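PDB 2XZI: extracellular sialidase/neuraminidase, putative from Aspergillus fumigatus, which acts as a Kdnase, a sialidase-type glycoside hydrolase that probably releases terminal deaminoneuraminic acid (Kdn) from glycoconjugates. Local coordinates for residues Trp121-Gly130 and Thr138-Gly149; Thr231-Tyr241 and Val280-Thr291. All blocks are in the same frame, centred on the assembly; numbering follows the deposited sequence.

In the fold
After strand 12-18, which joins a sheet completed by the C-terminal strands, the chain builds the sheet of strands 37-45 to 92-93, then the next sheet, from whose strand 115-122 interaction 1 departs. There, residues 121-130 and 138-149 close a short loop of seven residues within the excursion between strands 115-122 and 152-158, beside the ligand pocket. Interaction 2 comes later and spans 38 residues, most of one five-stranded sheet, to bring 231-241 beside 280-291 at the start of the following sheet. The two contacts follow in series, neither nesting nor crossing. Their centres are about 38 Å apart, on opposite sides of the chain's centre: one shapes a connection within a blade, the other joins successive blades.

Interaction 1: residues Trp121-Gly130 and Thr138-Gly149; sequences WNGATYSQNG and TVTKKIDSTWEG. With KDM (deamino-alpha-neuraminic acid), chain C.
Ser127 OG is held by several groups: Thr140 OG1 donates to it over 2.7 Å, Gly130 N adds a weak bond, and Asp132 OD2 is a further partner. The short side chains of serine and threonine keep these hydroxyls close to the backbone, beside a two-residue parallel pairing. Here Lys141 N donates to Thr125 O (2.8 Å), Ser127 N meets Lys141 O almost head-on (3.0 Å), and Ile143 N closes on Ser127 O.

On the face bearing Tyr126, the phenol ring is sandwiched. Gly149, having no side chain, brings its CA to 3.5 Å from the ring centroid of Tyr126, a CH-pi contact. The opposite face carries Lys141, whose CE lies 3.3 Å from Tyr126 CZ. Bends at chi3 (-76°) and chi4 (-59°) fold the lysine back, giving a cation-pi contact and letting NZ donate to Thr125 OG1 at 2.8 Å. A water joins Tyr126 OH to Asp144 OD2, while Ile143 CD1 touches the CB atoms of both Asn122 and Tyr126, which lie at about a right angle around it.

The side chain of Gln128 leaves its backbone away from this pairing and continues, extended, to the bound deamino-alpha-neuraminic acid. Its amide uses both ends: OE1 accepts from KDM O7 (2.7 Å), and NE2 donates to KDM O9 (2.8 Å) at a nearly straight 168°. It thus grips the glycerol tail; Arg39, Arg58, Asp64, Arg245 and Arg302 hydrogen-bond the same ligand.

The excursion connects strands 115-122 and 152-158, neighbours in one antiparallel sheet, and Trp147 packs against helix 172-175.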
loop_
_atom_site.group_PDB
_atom_site.type_symbol
_atom_site.label_atom_id
_atom_site.label_comp_id
_atom_site.label_asym_id
_atom_site.label_seq_id
_atom_site.Cartn_x
_atom_site.Cartn_y
_atom_site.Cartn_z
ATOM N N TRP A 121 8.071 11.981 -3.576
ATOM C CA TRP A 121 8.036 13.344 -3.062
ATOM C C TRP A 121 7.701 14.285 -4.203
ATOM O O TRP A 121 8.106 14.043 -5.352
ATOM C CB TRP A 121 9.418 13.709 -2.511
ATOM C CG TRP A 121 9.543 15.115 -2.051
ATOM C CD1 TRP A 121 9.296 15.565 -0.793
ATOM C CD2 TRP A 121 9.969 16.257 -2.818
ATOM N NE1 TRP A 121 9.524 16.912 -0.720
ATOM C CE2 TRP A 121 9.937 17.368 -1.946
ATOM C CE3 TRP A 121 10.351 16.456 -4.161
ATOM C CZ2 TRP A 121 10.285 18.668 -2.364
ATOM C CZ3 TRP A 121 10.691 17.759 -4.577
ATOM C CH2 TRP A 121 10.651 18.837 -3.676
ATOM N N ASN A 122 6.995 15.363 -3.891
ATOM C CA ASN A 122 6.947 16.546 -4.759
ATOM C C ASN A 122 6.952 17.803 -3.912
ATOM O O ASN A 122 6.641 17.767 -2.708
ATOM C CB ASN A 122 5.762 16.544 -5.757
ATOM C CG ASN A 122 4.419 16.386 -5.084
ATOM O OD1 ASN A 122 3.875 15.285 -5.007
ATOM N ND2 ASN A 122 3.873 17.494 -4.573
ATOM N N GLY A 123 7.273 18.921 -4.553
ATOM C CA GLY A 123 7.362 20.202 -3.870
ATOM C C GLY A 123 6.055 20.769 -3.382
ATOM O O GLY A 123 4.984 20.397 -3.863
ATOM N N ALA A 124 6.177 21.718 -2.446
ATOM C CA ALA A 124 5.051 22.352 -1.745
ATOM C C ALA A 124 4.069 23.097 -2.654
ATOM O O ALA A 124 2.897 23.268 -2.305
ATOM C CB ALA A 124 5.580 23.301 -0.659
ATOM N N THR A 125 4.552 23.545 -3.811
ATOM C CA THR A 125 3.760 24.415 -4.673
ATOM C C THR A 125 3.468 23.752 -6.005
ATOM O O THR A 125 3.066 24.419 -6.956
ATOM C CB THR A 125 4.460 25.773 -4.917
ATOM O OG1 THR A 125 5.737 25.550 -5.528
ATOM C CG2 THR A 125 4.623 26.554 -3.595
ATOM N N TYR A 126 3.673 22.436 -6.074
ATOM C CA TYR A 126 3.326 21.664 -7.273
ATOM C C TYR A 126 2.214 20.658 -7.003
ATOM O O TYR A 126 2.061 20.169 -5.873
ATOM C CB TYR A 126 4.546 20.924 -7.817
ATOM C CG TYR A 126 5.605 21.828 -8.370
ATOM C CD1 TYR A 126 6.569 22.385 -7.537
ATOM C CD2 TYR A 126 5.639 22.152 -9.728
ATOM C CE1 TYR A 126 7.546 23.233 -8.033
ATOM C CE2 TYR A 126 6.614 22.996 -10.228
ATOM C CZ TYR A 126 7.561 23.530 -9.374
ATOM O OH TYR A 126 8.537 24.370 -9.861
ATOM N N SER A 127 1.447 20.351 -8.047
ATOM C CA SER A 127 0.433 19.304 -7.998
ATOM C C SER A 127 0.362 18.585 -9.336
ATOM O O SER A 127 0.828 19.120 -10.346
ATOM C CB SER A 127 -0.932 19.865 -7.592
ATOM O OG SER A 127 -1.483 20.702 -8.604
ATOM N N GLN A 128 -0.207 17.378 -9.339
ATOM C CA GLN A 128 -0.284 16.562 -10.541
ATOM C C GLN A 128 -0.912 17.306 -11.719
ATOM O O GLN A 128 -0.364 17.296 -12.823
ATOM C CB GLN A 128 -1.021 15.250 -10.244
ATOM C CG GLN A 128 -0.999 14.263 -11.419
ATOM C CD GLN A 128 -1.489 12.885 -11.035
ATOM O OE1 GLN A 128 -2.172 12.704 -10.024
ATOM N NE2 GLN A 128 -1.144 11.896 -11.852
ATOM N N ASN A 129 -2.042 17.962 -11.476
ATOM C CA ASN A 129 -2.749 18.681 -12.540
ATOM C C ASN A 129 -2.337 20.146 -12.673
ATOM O O ASN A 129 -2.492 20.735 -13.744
ATOM C CB ASN A 129 -4.258 18.590 -12.340
ATOM C CG ASN A 129 -4.767 17.165 -12.378
ATOM O OD1 ASN A 129 -4.290 16.338 -13.156
ATOM N ND2 ASN A 129 -5.758 16.874 -11.545
ATOM N N GLY A 130 -1.804 20.731 -11.603
ATOM C CA GLY A 130 -1.527 22.163 -11.580
ATOM C C GLY A 130 -2.794 22.981 -11.394
ATOM O O GLY A 130 -3.910 22.468 -11.534
ATOM N N THR A 138 -2.457 30.116 -2.388
ATOM C CA THR A 138 -1.431 29.887 -3.417
ATOM C C THR A 138 -1.959 28.915 -4.467
ATOM O O THR A 138 -2.586 27.916 -4.137
ATOM C CB THR A 138 -0.132 29.282 -2.814
ATOM O OG1 THR A 138 0.392 30.155 -1.812
ATOM C CG2 THR A 138 0.953 29.041 -3.884
ATOM N N VAL A 139 -1.702 29.213 -5.734
ATOM C CA VAL A 139 -2.125 28.361 -6.837
ATOM C C VAL A 139 -0.934 27.489 -7.266
ATOM O O VAL A 139 0.152 28.002 -7.514
ATOM C CB VAL A 139 -2.643 29.236 -8.005
ATOM C CG1 VAL A 139 -3.069 28.389 -9.199
ATOM C CG2 VAL A 139 -3.809 30.124 -7.517
ATOM N N THR A 140 -1.125 26.169 -7.334
ATOM C CA THR A 140 -0.004 25.273 -7.655
ATOM C C THR A 140 0.416 25.316 -9.123
ATOM O O THR A 140 -0.393 25.610 -10.004
ATOM C CB THR A 140 -0.315 23.798 -7.354
ATOM O OG1 THR A 140 -1.367 23.345 -8.213
ATOM C CG2 THR A 140 -0.669 23.577 -5.885
ATOM N N LYS A 141 1.694 25.014 -9.354
ATOM C CA LYS A 141 2.228 24.768 -10.682
ATOM C C LYS A 141 2.036 23.289 -10.975
ATOM O O LYS A 141 2.040 22.469 -10.051
ATOM C CB LYS A 141 3.718 25.104 -10.733
ATOM C CG LYS A 141 4.038 26.589 -10.526
ATOM C CD LYS A 141 5.526 26.838 -10.335
ATOM C CE LYS A 141 6.017 26.447 -8.942
ATOM N NZ LYS A 141 5.340 27.170 -7.818
ATOM N N LYS A 142 1.886 22.943 -12.248
ATOM C CA LYS A 142 1.787 21.546 -12.656
ATOM C C LYS A 142 3.135 20.858 -12.514
ATOM O O LYS A 142 4.161 21.404 -12.879
ATOM C CB LYS A 142 1.267 21.436 -14.095
ATOM C CG LYS A 142 0.947 20.013 -14.518
ATOM C CD LYS A 142 0.330 19.937 -15.918
ATOM C CE LYS A 142 0.035 18.477 -16.278
ATOM N NZ LYS A 142 -0.748 18.311 -17.542
ATOM N N ILE A 143 3.125 19.652 -11.948
ATOM C CA ILE A 143 4.319 18.823 -11.908
ATOM C C ILE A 143 4.922 18.771 -13.317
ATOM O O ILE A 143 4.213 18.538 -14.300
ATOM C CB ILE A 143 3.970 17.411 -11.373
ATOM C CG1 ILE A 143 3.687 17.455 -9.861
ATOM C CG2 ILE A 143 5.078 16.412 -11.680
ATOM C CD1 ILE A 143 4.886 17.529 -8.983
ATOM N N ASP A 144 6.220 19.025 -13.405
ATOM C CA ASP A 144 6.893 19.091 -14.708
ATOM C C ASP A 144 8.223 18.350 -14.661
ATOM O O ASP A 144 8.519 17.669 -13.683
ATOM C CB ASP A 144 7.040 20.559 -15.171
ATOM C CG ASP A 144 7.916 21.395 -14.249
ATOM O OD1 ASP A 144 8.847 20.872 -13.600
ATOM O OD2 ASP A 144 7.668 22.627 -14.177
ATOM N N SER A 145 9.039 18.460 -15.706
ATOM C CA SER A 145 10.237 17.650 -15.785
ATOM C C SER A 145 11.477 18.318 -15.184
ATOM O O SER A 145 12.578 17.782 -15.276
ATOM C CB SER A 145 10.494 17.247 -17.236
ATOM O OG SER A 145 10.944 18.371 -17.979
ATOM N N THR A 146 11.305 19.472 -14.545
ATOM C CA THR A 146 12.437 20.159 -13.920
ATOM C C THR A 146 12.770 19.469 -12.606
ATOM O O THR A 146 11.940 18.740 -12.051
ATOM C CB THR A 146 12.130 21.636 -13.617
ATOM O OG1 THR A 146 11.142 21.718 -12.576
ATOM C CG2 THR A 146 11.646 22.377 -14.871
ATOM N N TRP A 147 13.979 19.697 -12.101
ATOM C CA TRP A 147 14.407 19.100 -10.841
ATOM C C TRP A 147 13.498 19.519 -9.687
ATOM O O TRP A 147 13.103 18.696 -8.861
ATOM C CB TRP A 147 15.856 19.476 -10.549
ATOM C CG TRP A 147 16.433 18.832 -9.322
ATOM C CD1 TRP A 147 16.852 19.468 -8.182
ATOM C CD2 TRP A 147 16.651 17.434 -9.107
ATOM N NE1 TRP A 147 17.329 18.552 -7.280
ATOM C CE2 TRP A 147 17.223 17.296 -7.821
ATOM C CE3 TRP A 147 16.437 16.283 -9.880
ATOM C CZ2 TRP A 147 17.570 16.052 -7.284
ATOM C CZ3 TRP A 147 16.782 15.047 -9.342
ATOM C CH2 TRP A 147 17.344 14.945 -8.054
ATOM N N GLU A 148 13.119 20.787 -9.658
ATOM C CA GLU A 148 12.270 21.320 -8.595
ATOM C C GLU A 148 10.804 20.896 -8.722
ATOM O O GLU A 148 10.109 20.728 -7.711
ATOM C CB GLU A 148 12.366 22.854 -8.576
ATOM C CG GLU A 148 13.782 23.401 -8.404
ATOM C CD GLU A 148 14.638 23.365 -9.687
ATOM O OE1 GLU A 148 14.091 23.224 -10.814
ATOM O OE2 GLU A 148 15.880 23.487 -9.560
ATOM N N GLY A 149 10.341 20.692 -9.959
ATOM C CA GLY A 149 8.927 20.441 -10.222
ATOM C C GLY A 149 8.516 19.006 -10.508
ATOM O O GLY A 149 7.340 18.739 -10.728
HETATM C C2 KDM C . -5.202 9.209 -6.123
HETATM C C1 KDM C . -6.514 8.441 -6.015
HETATM C C3 KDM C . -4.440 9.171 -4.786
HETATM C C4 KDM C . -2.897 9.300 -4.951
HETATM C C5 KDM C . -2.439 9.807 -6.324
HETATM C C6 KDM C . -3.030 8.893 -7.427
HETATM C C7 KDM C . -2.830 9.448 -8.845
HETATM C C8 KDM C . -3.271 8.413 -9.896
HETATM C C9 KDM C . -3.125 8.969 -11.302
HETATM O O5 KDM C . -0.992 9.878 -6.399
HETATM O O1A KDM C . -7.016 8.275 -4.878
HETATM O O1B KDM C . -6.999 8.046 -7.101
HETATM O O4 KDM C . -2.425 10.201 -3.949
HETATM O O6 KDM C . -4.464 8.640 -7.249
HETATM O O7 KDM C . -3.603 10.642 -8.991
HETATM O O8 KDM C . -2.466 7.229 -9.813
HETATM O O9 KDM C . -1.722 9.169 -11.544
HETATM O O2 KDM C . -5.592 10.552 -6.434
HETATM O O HOH W 1 8.248 18.751 -7.179
HETATM O O HOH W 2 9.101 24.335 -12.579
HETATM O O HOH W 3 -3.324 19.431 -16.036
#

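Interaction 2: residues Thr231-Tyr241 and Val280-Thr291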
loop_
_atom_site.group_PDB
_atom_site.type_symbol
_atom_site.label_atom_id
_atom_site.label_comp_id
_atom_site.label_asym_id
_atom_site.label_seq_id
_atom_site.Cartn_x
_atom_site.Cartn_y
_atom_site.Cartn_z
ATOM N N THR A 231 1.197 -3.371 -8.349
ATOM C CA THR A 231 1.420 -4.387 -7.317
ATOM C C THR A 231 2.234 -5.512 -7.937
ATOM O O THR A 231 2.174 -5.733 -9.146
ATOM C CB THR A 231 0.115 -4.979 -6.699
ATOM O OG1 THR A 231 -0.488 -5.948 -7.581
ATOM C CG2 THR A 231 -0.900 -3.890 -6.356
ATOM N N ILE A 232 3.004 -6.198 -7.100
ATOM C CA ILE A 232 3.854 -7.305 -7.530
ATOM C C ILE A 232 3.699 -8.485 -6.577
ATOM O O ILE A 232 3.586 -8.315 -5.344
ATOM C CB ILE A 232 5.349 -6.854 -7.630
ATOM C CG1 ILE A 232 6.216 -7.898 -8.349
ATOM C CG2 ILE A 232 5.949 -6.537 -6.248
ATOM C CD1 ILE A 232 6.169 -7.819 -9.843
ATOM N N VAL A 233 3.668 -9.685 -7.149
ATOM C CA VAL A 233 3.725 -10.912 -6.354
ATOM C C VAL A 233 4.522 -11.952 -7.126
ATOM O O VAL A 233 4.610 -11.894 -8.358
ATOM C CB VAL A 233 2.307 -11.426 -5.952
ATOM C CG1 VAL A 233 1.692 -12.301 -7.058
ATOM C CG2 VAL A 233 2.336 -12.177 -4.613
ATOM N N GLN A 234 5.101 -12.884 -6.382
ATOM C CA GLN A 234 5.686 -14.066 -6.979
ATOM C C GLN A 234 4.648 -15.163 -6.832
ATOM O O GLN A 234 4.233 -15.485 -5.727
ATOM C CB GLN A 234 6.973 -14.450 -6.266
ATOM C CG GLN A 234 7.772 -15.486 -7.030
ATOM C CD GLN A 234 9.055 -15.887 -6.336
ATOM O OE1 GLN A 234 9.268 -15.637 -5.136
ATOM N NE2 GLN A 234 9.926 -16.538 -7.096
ATOM N N THR A 235 4.204 -15.675 -7.967
ATOM C CA THR A 235 3.150 -16.684 -8.017
ATOM C C THR A 235 3.730 -18.047 -7.628
ATOM O O THR A 235 4.951 -18.187 -7.538
ATOM C CB THR A 235 2.413 -16.669 -9.384
ATOM O OG1 THR A 235 3.361 -16.584 -10.451
ATOM C CG2 THR A 235 1.514 -15.435 -9.461
ATOM N N PRO A 236 2.863 -19.036 -7.338
ATOM C CA PRO A 236 3.403 -20.306 -6.861
ATOM C C PRO A 236 4.378 -20.977 -7.835
ATOM O O PRO A 236 5.297 -21.653 -7.383
ATOM C CB PRO A 236 2.148 -21.159 -6.642
ATOM C CG PRO A 236 1.082 -20.133 -6.289
ATOM C CD PRO A 236 1.393 -18.983 -7.201
ATOM N N ASP A 237 4.204 -20.747 -9.136
ATOM C CA ASP A 237 5.165 -21.224 -10.148
ATOM C C ASP A 237 6.548 -20.539 -10.110
ATOM O O ASP A 237 7.448 -20.936 -10.854
ATOM C CB ASP A 237 4.541 -21.178 -11.560
ATOM C CG ASP A 237 4.193 -19.754 -12.020
ATOM O OD1 ASP A 237 4.527 -18.789 -11.305
ATOM O OD2 ASP A 237 3.568 -19.583 -13.092
ATOM N N GLY A 238 6.720 -19.530 -9.249
ATOM C CA GLY A 238 8.001 -18.828 -9.081
ATOM C C GLY A 238 8.171 -17.637 -10.017
ATOM O O GLY A 238 9.144 -16.883 -9.909
ATOM N N LYS A 239 7.218 -17.465 -10.929
ATOM C CA LYS A 239 7.225 -16.348 -11.866
ATOM C C LYS A 239 6.737 -15.060 -11.177
ATOM O O LYS A 239 6.202 -15.116 -10.059
ATOM C CB LYS A 239 6.400 -16.686 -13.107
ATOM C CG LYS A 239 6.987 -17.876 -13.903
ATOM C CD LYS A 239 6.692 -17.737 -15.391
ATOM C CE LYS A 239 7.409 -18.815 -16.209
ATOM N NZ LYS A 239 7.183 -18.668 -17.687
ATOM N N LEU A 240 6.948 -13.918 -11.831
ATOM C CA LEU A 240 6.472 -12.620 -11.328
ATOM C C LEU A 240 5.143 -12.275 -11.958
ATOM O O LEU A 240 4.842 -12.671 -13.088
ATOM C CB LEU A 240 7.471 -11.499 -11.641
ATOM C CG LEU A 240 8.885 -11.636 -11.060
ATOM C CD1 LEU A 240 9.791 -10.482 -11.485
ATOM C CD2 LEU A 240 8.839 -11.756 -9.539
ATOM N N TYR A 241 4.364 -11.483 -11.229
ATOM C CA TYR A 241 3.005 -11.127 -11.617
ATOM C C TYR A 241 2.806 -9.673 -11.218
ATOM O O TYR A 241 2.900 -9.356 -10.027
ATOM C CB TYR A 241 2.045 -12.073 -10.869
ATOM C CG TYR A 241 0.552 -11.776 -10.818
ATOM C CD1 TYR A 241 0.024 -10.947 -9.830
ATOM C CD2 TYR A 241 -0.342 -12.398 -11.688
ATOM C CE1 TYR A 241 -1.337 -10.718 -9.737
ATOM C CE2 TYR A 241 -1.717 -12.164 -11.605
ATOM C CZ TYR A 241 -2.205 -11.325 -10.623
ATOM O OH TYR A 241 -3.564 -11.075 -10.526
ATOM N N VAL A 280 -1.834 -7.196 -3.194
ATOM C CA VAL A 280 -1.687 -8.613 -3.502
ATOM C C VAL A 280 -0.642 -9.191 -2.529
ATOM O O VAL A 280 0.238 -8.463 -2.076
ATOM C CB VAL A 280 -1.253 -8.821 -4.985
ATOM C CG1 VAL A 280 0.204 -8.339 -5.227
ATOM C CG2 VAL A 280 -1.452 -10.282 -5.415
ATOM N N LEU A 281 -0.756 -10.484 -2.212
ATOM C CA LEU A 281 0.062 -11.091 -1.166
ATOM C C LEU A 281 0.303 -12.567 -1.450
ATOM O O LEU A 281 -0.640 -13.309 -1.692
ATOM C CB LEU A 281 -0.629 -10.941 0.193
ATOM C CG LEU A 281 0.106 -11.522 1.399
ATOM C CD1 LEU A 281 1.361 -10.682 1.686
ATOM C CD2 LEU A 281 -0.777 -11.547 2.644
ATOM N N ARG A 282 1.565 -12.980 -1.412
ATOM C CA ARG A 282 1.897 -14.397 -1.429
ATOM C C ARG A 282 1.670 -14.946 -0.025
ATOM O O ARG A 282 2.312 -14.516 0.947
ATOM C CB ARG A 282 3.356 -14.550 -1.833
ATOM C CG ARG A 282 3.893 -15.972 -1.838
ATOM C CD ARG A 282 5.339 -15.909 -2.304
ATOM N NE ARG A 282 6.015 -17.204 -2.273
ATOM C CZ ARG A 282 6.247 -17.968 -3.338
ATOM N NH1 ARG A 282 5.849 -17.592 -4.558
ATOM N NH2 ARG A 282 6.878 -19.123 -3.174
ATOM N N TYR A 283 0.753 -15.888 0.091
ATOM C CA TYR A 283 0.416 -16.420 1.405
ATOM C C TYR A 283 1.260 -17.637 1.814
ATOM O O TYR A 283 1.762 -17.693 2.947
ATOM C CB TYR A 283 -1.086 -16.726 1.514
ATOM C CG TYR A 283 -1.492 -16.975 2.942
ATOM C CD1 TYR A 283 -1.822 -15.912 3.786
ATOM C CD2 TYR A 283 -1.490 -18.269 3.469
ATOM C CE1 TYR A 283 -2.169 -16.141 5.117
ATOM C CE2 TYR A 283 -1.826 -18.505 4.797
ATOM C CZ TYR A 283 -2.173 -17.436 5.608
ATOM O OH TYR A 283 -2.513 -17.666 6.918
ATOM N N ASN A 284 1.372 -18.616 0.921
ATOM C CA ASN A 284 2.057 -19.886 1.224
ATOM C C ASN A 284 2.337 -20.646 -0.059
ATOM O O ASN A 284 1.673 -20.424 -1.070
ATOM C CB ASN A 284 1.201 -20.757 2.142
ATOM C CG ASN A 284 -0.013 -21.318 1.440
ATOM O OD1 ASN A 284 -0.938 -20.591 1.104
ATOM N ND2 ASN A 284 -0.021 -22.624 1.223
ATOM N N SER A 285 3.299 -21.571 0.009
ATOM C CA SER A 285 3.804 -22.268 -1.171
ATOM C C SER A 285 3.516 -23.780 -1.209
ATOM O O SER A 285 3.464 -24.383 -2.284
ATOM C CB SER A 285 5.313 -22.013 -1.332
ATOM O OG SER A 285 6.005 -22.265 -0.123
ATOM N N ASP A 286 3.340 -24.389 -0.043
ATOM C CA ASP A 286 3.037 -25.819 0.021
ATOM C C ASP A 286 1.542 -26.007 -0.242
ATOM O O ASP A 286 0.772 -25.057 -0.103
ATOM C CB ASP A 286 3.435 -26.380 1.388
ATOM C CG ASP A 286 3.561 -27.893 1.396
ATOM O OD1 ASP A 286 3.812 -28.498 0.328
ATOM O OD2 ASP A 286 3.424 -28.487 2.490
ATOM N N ALA A 287 1.137 -27.218 -0.622
ATOM C CA ALA A 287 -0.259 -27.497 -0.972
ATOM C C ALA A 287 -1.207 -27.169 0.177
ATOM O O ALA A 287 -0.982 -27.601 1.304
ATOM C CB ALA A 287 -0.429 -28.950 -1.396
ATOM N N PRO A 288 -2.268 -26.393 -0.098
ATOM C CA PRO A 288 -2.486 -25.731 -1.385
ATOM C C PRO A 288 -1.879 -24.331 -1.391
ATOM O O PRO A 288 -2.132 -23.548 -0.476
ATOM C CB PRO A 288 -4.016 -25.669 -1.492
ATOM C CG PRO A 288 -4.503 -25.680 -0.072
ATOM C CD PRO A 288 -3.426 -26.247 0.807
ATOM N N ALA A 289 -1.070 -24.031 -2.403
ATOM C CA ALA A 289 -0.454 -22.713 -2.537
ATOM C C ALA A 289 -1.523 -21.651 -2.762
ATOM O O ALA A 289 -2.501 -21.898 -3.476
ATOM C CB ALA A 289 0.533 -22.716 -3.675
ATOM N N ARG A 290 -1.347 -20.482 -2.141
ATOM C CA ARG A 290 -2.356 -19.420 -2.214
ATOM C C ARG A 290 -1.749 -18.042 -2.445
ATOM O O ARG A 290 -0.746 -17.682 -1.813
ATOM C CB ARG A 290 -3.188 -19.393 -0.922
ATOM C CG ARG A 290 -3.897 -20.730 -0.560
ATOM C CD ARG A 290 -4.727 -20.567 0.707
ATOM N NE ARG A 290 -5.040 -21.792 1.459
ATOM C CZ ARG A 290 -4.228 -22.371 2.345
ATOM N NH1 ARG A 290 -3.002 -21.908 2.576
ATOM N NH2 ARG A 290 -4.649 -23.434 3.011
ATOM N N THR A 291 -2.387 -17.273 -3.330
ATOM C CA THR A 291 -2.146 -15.858 -3.510
ATOM C C THR A 291 -3.431 -15.176 -3.094
ATOM O O THR A 291 -4.535 -15.648 -3.422
ATOM C CB THR A 291 -1.844 -15.507 -4.979
ATOM O OG1 THR A 291 -0.746 -16.289 -5.459
ATOM C CG2 THR A 291 -1.477 -14.046 -5.138
HETATM O O HOH W 4 2.923 -8.643 -2.706
HETATM O O HOH W 5 1.788 -16.551 -4.445
HETATM O O HOH W 6 7.169 -20.187 -5.879
#
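Arg282 starts its reach at CB, which packs 3.8 Å from Val233 CG2. With CG anti to the backbone N (chi1 177°) and the chain straight as far as NE, it runs alongside the Gln234 side chain, pointing the same way, while CD passes 3.6 Å from Gln234 O. At the tip, NH1 donates to that same Gln234 O at 2.9 Å, arriving from above the carbonyl plane, and makes a weaker bond to Thr235 O at 3.2 Å. NH2 donates to a water that in turn donates to Pro236 O. Gln234 OE1 lies over one face of the guanidinium, but its hydrogen bond goes to Thr194 N. A long, multi-donor side chain suits this place because the turn presents several carbonyls.

Nearer the start of the two strands, the contact is apolar: Val280 CG1 lies 3.8 Å from Val233 CB, beta-branched residues filling the gap. Farther out, Pro236 CG rests 3.7 Å from Ala289 CB, the small methyl letting the compact proline ring come close.

Strands 231-234 and 280-284 run nearly parallel, 17° apart with axes 6.5 Å from each other, yet share no backbone hydrogen bond. One water joins Ile232 O to Val280 O across them; another ties Gln234 O to Thr291 OG1 on the next strand, 290-294. Such side-chain packing of one antiparallel sheet on the next, here through their first two strands, is characteristic of neighbouring blades in the beta-propeller fold of sialidases.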